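PDB 6A7T: N-acetylglucosamine-specific lectin from Saxidomus purpuratus, which binds N-acetylglucosamine as a C-type lectin whose carbohydrate recognition does not depend on calcium. Local coordinates for residues R75-I89 / C124-W137. Numbering follows the deposited sequence.
Sequences RGVISAQSAFHYYWI and CMDYLNYKEIVWQW
Trp-135 packs against Ile-78 and Arg-75, between the end of helix 68-78 with the turn after it and the start of strand 86-89 in this C-type lectin domain; it belongs to a G1 beta bulge, where it and Gln-136 both face Leu-128. Its CB packs on Arg-75 CG at 3.7 Å. Further out, CE3 meets Ile-78 CD1. Ile-78 CG1, in a CH-pi contact, and Ser-79 N lie over one face of the indole, Asn-129 CB over the opposite one. CD1 touches Ser-79 CB, and NE1, the one polar atom of the indole, donates to a water (3.1 Å) that Ser-79 O also holds. At the far rim CH2 points edge-on at Phe-84 O, 3.3 Å away. A flat indole suits this place, offering two faces for Ile-78 and Asn-129 and an N-H at its edge for the water.

Beyond it, strands 86-89 and 124-130 pair antiparallel, Tyr-87 and Tyr-127 exchanging two backbone hydrogen bonds. Ile-89 suits the apolar end, its CG2 at the edge of the Tyr-127 ring and its CD1 over the Trp-137 face. Arg-75, also salt-bridged to Asp-71, runs alongside Trp-135 CB in the opposite direction and bends at chi3 (-65°); its NE (3.0 Å) and NH2 (2.8 Å) grip Trp-135 O side-on.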
loop_
_atom_site.group_PDB
_atom_site.type_symbol
_atom_site.label_atom_id
_atom_site.label_comp_id
_atom_site.label_asym_id
_atom_site.label_seq_id
_atom_site.Cartn_x
_atom_site.Cartn_y
_atom_site.Cartn_z
ATOM N N ARG A 75 1.638 4.856 -14.020
ATOM C CA ARG A 75 1.212 5.198 -15.357
ATOM C C ARG A 75 -0.084 6.009 -15.280
ATOM O O ARG A 75 -0.261 6.954 -16.058
ATOM C CB ARG A 75 1.070 3.958 -16.227
ATOM C CG ARG A 75 0.792 4.326 -17.682
ATOM C CD ARG A 75 0.723 3.120 -18.580
ATOM N NE ARG A 75 1.988 2.431 -18.672
ATOM C CZ ARG A 75 2.358 1.379 -17.967
ATOM N NH1 ARG A 75 1.516 0.729 -17.195
ATOM N NH2 ARG A 75 3.625 1.001 -18.058
ATOM N N GLY A 76 -0.991 5.593 -14.392
ATOM C CA GLY A 76 -2.279 6.322 -14.179
ATOM C C GLY A 76 -2.109 7.802 -13.904
ATOM O O GLY A 76 -2.881 8.617 -14.426
ATOM N N VAL A 77 -1.107 8.174 -13.099
ATOM C CA VAL A 77 -0.837 9.549 -12.772
ATOM C C VAL A 77 -0.150 10.243 -13.957
ATOM O O VAL A 77 -0.648 11.280 -14.459
ATOM C CB VAL A 77 -0.002 9.664 -11.477
ATOM C CG1 VAL A 77 0.317 11.113 -11.146
ATOM C CG2 VAL A 77 -0.724 9.020 -10.296
ATOM N N ILE A 78 0.978 9.710 -14.442
ATOM C CA ILE A 78 1.781 10.484 -15.390
ATOM C C ILE A 78 1.085 10.579 -16.767
ATOM O O ILE A 78 1.276 11.546 -17.466
ATOM C CB ILE A 78 3.227 9.948 -15.447
ATOM C CG1 ILE A 78 3.327 8.539 -16.013
ATOM C CG2 ILE A 78 3.816 10.061 -14.061
ATOM C CD1 ILE A 78 4.700 7.949 -15.906
ATOM N N SER A 79 0.287 9.579 -17.151
ATOM C CA SER A 79 -0.424 9.567 -18.467
ATOM C C SER A 79 -1.564 10.598 -18.480
ATOM O O SER A 79 -2.060 10.938 -19.575
ATOM C CB SER A 79 -0.929 8.203 -18.813
ATOM O OG SER A 79 -2.045 7.861 -18.001
ATOM N N ALA A 80 -1.963 11.103 -17.312
ATOM C CA ALA A 80 -3.121 12.057 -17.206
ATOM C C ALA A 80 -2.677 13.513 -17.428
ATOM O O ALA A 80 -3.528 14.426 -17.373
ATOM C CB ALA A 80 -3.789 11.920 -15.856
ATOM N N GLN A 81 -1.375 13.772 -17.602
ATOM C CA GLN A 81 -0.844 15.077 -17.938
ATOM C C GLN A 81 -0.120 14.942 -19.283
ATOM O O GLN A 81 0.134 13.790 -19.764
ATOM C CB GLN A 81 0.061 15.663 -16.846
ATOM C CG GLN A 81 1.293 14.830 -16.504
ATOM C CD GLN A 81 2.408 15.051 -17.496
ATOM O OE1 GLN A 81 2.872 16.167 -17.691
ATOM N NE2 GLN A 81 2.869 13.980 -18.100
ATOM N N SER A 82 0.198 16.088 -19.897
ATOM C CA SER A 82 0.935 16.089 -21.184
ATOM C C SER A 82 2.021 17.179 -21.253
ATOM O O SER A 82 2.574 17.391 -22.304
ATOM C CB SER A 82 -0.019 16.200 -22.350
ATOM O OG SER A 82 -0.704 17.439 -22.269
ATOM N N ALA A 83 2.369 17.832 -20.144
ATOM C CA ALA A 83 3.491 18.793 -20.127
ATOM C C ALA A 83 4.824 18.055 -20.244
ATOM O O ALA A 83 5.772 18.536 -20.852
ATOM C CB ALA A 83 3.490 19.603 -18.865
ATOM N N PHE A 84 4.908 16.902 -19.571
ATOM C CA PHE A 84 6.162 16.156 -19.485
ATOM C C PHE A 84 6.042 14.817 -20.198
ATOM O O PHE A 84 5.031 14.131 -20.069
ATOM C CB PHE A 84 6.524 15.898 -18.020
ATOM C CG PHE A 84 6.761 17.157 -17.244
ATOM C CD1 PHE A 84 7.840 17.975 -17.522
ATOM C CD2 PHE A 84 5.857 17.560 -16.286
ATOM C CE1 PHE A 84 8.059 19.143 -16.824
ATOM C CE2 PHE A 84 6.037 18.756 -15.621
ATOM C CZ PHE A 84 7.136 19.545 -15.886
ATOM N N HIS A 85 7.124 14.413 -20.896
ATOM C CA HIS A 85 7.135 13.171 -21.659
ATOM C C HIS A 85 8.047 12.113 -21.019
ATOM O O HIS A 85 8.132 11.020 -21.509
ATOM C CB HIS A 85 7.571 13.436 -23.130
ATOM C CG HIS A 85 6.826 14.580 -23.751
ATOM N ND1 HIS A 85 5.431 14.637 -23.768
ATOM C CD2 HIS A 85 7.259 15.719 -24.351
ATOM C CE1 HIS A 85 5.039 15.763 -24.332
ATOM N NE2 HIS A 85 6.138 16.440 -24.728
ATOM N N TYR A 86 8.765 12.474 -19.947
ATOM C CA TYR A 86 9.553 11.484 -19.205
ATOM C C TYR A 86 9.691 11.954 -17.758
ATOM O O TYR A 86 9.618 13.135 -17.485
ATOM C CB TYR A 86 10.947 11.269 -19.807
ATOM C CG TYR A 86 11.913 12.424 -19.708
ATOM C CD1 TYR A 86 11.912 13.485 -20.601
ATOM C CD2 TYR A 86 12.896 12.424 -18.738
ATOM C CE1 TYR A 86 12.816 14.536 -20.488
ATOM C CE2 TYR A 86 13.807 13.457 -18.624
ATOM C CZ TYR A 86 13.776 14.522 -19.497
ATOM O OH TYR A 86 14.713 15.512 -19.308
ATOM N N TYR A 87 9.841 10.972 -16.863
ATOM C CA TYR A 87 10.081 11.196 -15.432
ATOM C C TYR A 87 11.224 10.281 -15.004
ATOM O O TYR A 87 11.148 9.107 -15.245
ATOM C CB TYR A 87 8.845 10.852 -14.598
ATOM C CG TYR A 87 7.680 11.795 -14.711
ATOM C CD1 TYR A 87 6.849 11.754 -15.810
ATOM C CD2 TYR A 87 7.376 12.683 -13.697
ATOM C CE1 TYR A 87 5.738 12.583 -15.911
ATOM C CE2 TYR A 87 6.275 13.526 -13.784
ATOM C CZ TYR A 87 5.454 13.476 -14.901
ATOM O OH TYR A 87 4.375 14.328 -15.043
ATOM N N TRP A 88 12.176 10.825 -14.243
ATOM C CA TRP A 88 13.226 9.966 -13.648
ATOM C C TRP A 88 12.667 9.040 -12.575
ATOM O O TRP A 88 11.833 9.481 -11.742
ATOM C CB TRP A 88 14.342 10.824 -13.031
ATOM C CG TRP A 88 15.107 11.625 -14.043
ATOM C CD1 TRP A 88 15.297 12.960 -14.007
ATOM C CD2 TRP A 88 15.729 11.168 -15.263
ATOM N NE1 TRP A 88 16.056 13.374 -15.069
ATOM C CE2 TRP A 88 16.303 12.308 -15.863
ATOM C CE3 TRP A 88 15.875 9.920 -15.879
ATOM C CZ2 TRP A 88 17.042 12.247 -17.048
ATOM C CZ3 TRP A 88 16.594 9.860 -17.058
ATOM C CH2 TRP A 88 17.147 11.013 -17.624
ATOM N N ILE A 89 13.205 7.812 -12.526
ATOM C CA ILE A 89 12.859 6.824 -11.507
ATOM C C ILE A 89 14.148 6.205 -10.946
ATOM O O ILE A 89 15.216 6.474 -11.422
ATOM C CB ILE A 89 11.889 5.756 -12.022
ATOM C CG1 ILE A 89 12.494 4.897 -13.143
ATOM C CG2 ILE A 89 10.602 6.414 -12.463
ATOM C CD1 ILE A 89 11.608 3.736 -13.592
ATOM N N CYS A 124 20.703 5.620 -16.700
ATOM C CA CYS A 124 19.700 5.736 -15.642
ATOM C C CYS A 124 18.314 5.633 -16.267
ATOM O O CYS A 124 18.186 5.872 -17.452
ATOM C CB CYS A 124 19.863 7.051 -14.906
ATOM S SG CYS A 124 21.467 7.147 -14.079
ATOM N N MET A 125 17.321 5.294 -15.448
ATOM C CA MET A 125 16.009 4.951 -15.984
ATOM C C MET A 125 14.993 6.080 -15.789
ATOM O O MET A 125 14.998 6.817 -14.797
ATOM C CB MET A 125 15.471 3.670 -15.367
ATOM C CG MET A 125 16.392 2.429 -15.583
ATOM S SD MET A 125 16.004 0.995 -14.657
ATOM C CE MET A 125 14.342 0.684 -15.273
ATOM N N ASP A 126 14.082 6.118 -16.752
ATOM C CA ASP A 126 12.886 6.949 -16.708
ATOM C C ASP A 126 11.662 6.137 -17.143
ATOM O O ASP A 126 11.784 5.043 -17.644
ATOM C CB ASP A 126 13.085 8.221 -17.523
ATOM C CG ASP A 126 13.309 8.073 -19.017
ATOM O OD1 ASP A 126 12.976 7.018 -19.545
ATOM O OD2 ASP A 126 13.746 9.081 -19.611
ATOM N N TYR A 127 10.470 6.673 -16.855
ATOM C CA TYR A 127 9.253 6.410 -17.664
ATOM C C TYR A 127 9.342 7.397 -18.811
ATOM O O TYR A 127 9.556 8.566 -18.583
ATOM C CB TYR A 127 7.965 6.640 -16.866
ATOM C CG TYR A 127 7.525 5.463 -16.055
ATOM C CD1 TYR A 127 6.680 4.473 -16.545
ATOM C CD2 TYR A 127 7.962 5.324 -14.739
ATOM C CE1 TYR A 127 6.289 3.394 -15.769
ATOM C CE2 TYR A 127 7.629 4.220 -13.979
ATOM C CZ TYR A 127 6.776 3.245 -14.475
ATOM O OH TYR A 127 6.446 2.156 -13.709
ATOM N N LEU A 128 9.085 6.932 -20.037
ATOM C CA LEU A 128 9.096 7.782 -21.209
ATOM C C LEU A 128 7.813 7.543 -22.005
ATOM O O LEU A 128 7.354 6.393 -22.045
ATOM C CB LEU A 128 10.299 7.360 -22.066
ATOM C CG LEU A 128 10.450 8.026 -23.430
ATOM C CD1 LEU A 128 10.663 9.527 -23.362
ATOM C CD2 LEU A 128 11.569 7.354 -24.232
ATOM N N ASN A 129 7.321 8.624 -22.609
ATOM C CA ASN A 129 6.222 8.558 -23.586
ATOM C C ASN A 129 6.713 9.165 -24.887
ATOM O O ASN A 129 6.714 10.385 -25.065
ATOM C CB ASN A 129 5.012 9.289 -23.031
ATOM C CG ASN A 129 3.818 9.175 -23.942
ATOM O OD1 ASN A 129 3.570 8.109 -24.496
ATOM N ND2 ASN A 129 3.092 10.268 -24.039
ATOM N N TYR A 130 7.184 8.303 -25.777
ATOM C CA TYR A 130 7.701 8.758 -27.056
ATOM C C TYR A 130 7.731 7.592 -28.051
ATOM O O TYR A 130 8.316 6.530 -27.818
ATOM C CB TYR A 130 9.073 9.426 -26.919
ATOM C CG TYR A 130 9.596 10.007 -28.214
ATOM C CD1 TYR A 130 8.889 10.980 -28.899
ATOM C CD2 TYR A 130 10.770 9.543 -28.780
ATOM C CE1 TYR A 130 9.342 11.493 -30.101
ATOM C CE2 TYR A 130 11.242 10.048 -29.981
ATOM C CZ TYR A 130 10.522 11.017 -30.650
ATOM O OH TYR A 130 10.989 11.518 -31.840
ATOM N N LYS A 131 7.014 7.803 -29.166
ATOM C CA LYS A 131 6.834 6.806 -30.215
ATOM C C LYS A 131 6.346 5.477 -29.608
ATOM O O LYS A 131 5.290 5.430 -29.017
ATOM C CB LYS A 131 8.123 6.740 -31.049
ATOM C CG LYS A 131 8.603 8.102 -31.551
ATOM C CD LYS A 131 9.553 8.080 -32.745
ATOM C CE LYS A 131 10.813 7.283 -32.490
ATOM N NZ LYS A 131 11.968 7.839 -33.246
ATOM N N GLU A 132 7.105 4.392 -29.817
ATOM C CA GLU A 132 6.744 3.006 -29.446
ATOM C C GLU A 132 6.766 2.782 -27.913
ATOM O O GLU A 132 6.226 1.798 -27.429
ATOM C CB GLU A 132 7.670 2.028 -30.193
ATOM C CG GLU A 132 9.171 2.122 -29.842
ATOM C CD GLU A 132 9.965 3.327 -30.361
ATOM O OE1 GLU A 132 9.567 3.887 -31.414
ATOM O OE2 GLU A 132 10.986 3.727 -29.704
ATOM N N ILE A 133 7.432 3.664 -27.158
ATOM C CA ILE A 133 7.508 3.562 -25.698
ATOM C C ILE A 133 6.332 4.387 -25.131
ATOM O O ILE A 133 6.327 5.618 -25.240
ATOM C CB ILE A 133 8.898 4.034 -25.226
ATOM C CG1 ILE A 133 9.998 3.161 -25.840
ATOM C CG2 ILE A 133 9.005 4.104 -23.721
ATOM C CD1 ILE A 133 11.419 3.631 -25.589
ATOM N N VAL A 134 5.342 3.690 -24.573
ATOM C CA VAL A 134 4.090 4.307 -24.110
ATOM C C VAL A 134 4.035 4.265 -22.578
ATOM O O VAL A 134 3.422 3.361 -22.008
ATOM C CB VAL A 134 2.879 3.599 -24.745
ATOM C CG1 VAL A 134 1.570 4.295 -24.425
ATOM C CG2 VAL A 134 3.076 3.485 -26.235
ATOM N N TRP A 135 4.674 5.255 -21.929
ATOM C CA TRP A 135 4.771 5.280 -20.489
ATOM C C TRP A 135 5.353 3.956 -19.972
ATOM O O TRP A 135 4.784 3.244 -19.188
ATOM C CB TRP A 135 3.447 5.689 -19.830
ATOM C CG TRP A 135 3.105 7.129 -20.053
ATOM C CD1 TRP A 135 1.955 7.601 -20.628
ATOM C CD2 TRP A 135 3.916 8.281 -19.777
ATOM N NE1 TRP A 135 1.979 8.965 -20.662
ATOM C CE2 TRP A 135 3.170 9.414 -20.175
ATOM C CE3 TRP A 135 5.182 8.483 -19.203
ATOM C CZ2 TRP A 135 3.633 10.713 -19.988
ATOM C CZ3 TRP A 135 5.654 9.767 -19.060
ATOM C CH2 TRP A 135 4.907 10.867 -19.492
ATOM N N GLN A 136 6.555 3.654 -20.483
ATOM C CA GLN A 136 7.330 2.473 -20.110
ATOM C C GLN A 136 8.765 2.948 -19.866
ATOM O O GLN A 136 9.147 4.092 -20.214
ATOM C CB GLN A 136 7.240 1.423 -21.223
ATOM C CG GLN A 136 5.869 0.786 -21.343
ATOM C CD GLN A 136 5.760 0.025 -22.645
ATOM O OE1 GLN A 136 5.947 0.559 -23.737
ATOM N NE2 GLN A 136 5.533 -1.251 -22.501
ATOM N N TRP A 137 9.602 2.047 -19.380
ATOM C CA TRP A 137 10.956 2.479 -18.991
ATOM C C TRP A 137 11.898 2.611 -20.195
ATOM O O TRP A 137 11.799 1.834 -21.147
ATOM C CB TRP A 137 11.562 1.552 -17.933
ATOM C CG TRP A 137 10.696 1.168 -16.802
ATOM C CD1 TRP A 137 9.714 1.903 -16.207
ATOM C CD2 TRP A 137 10.805 -0.041 -16.052
ATOM N NE1 TRP A 137 9.166 1.202 -15.200
ATOM C CE2 TRP A 137 9.810 -0.006 -15.076
ATOM C CE3 TRP A 137 11.608 -1.185 -16.152
ATOM C CZ2 TRP A 137 9.593 -1.032 -14.175
ATOM C CZ3 TRP A 137 11.352 -2.226 -15.291
ATOM C CH2 TRP A 137 10.416 -2.142 -14.284
HETATM O O HOH W 1 -0.326 10.389 -22.088
HETATM O O HOH W 2 3.489 12.960 -22.740
#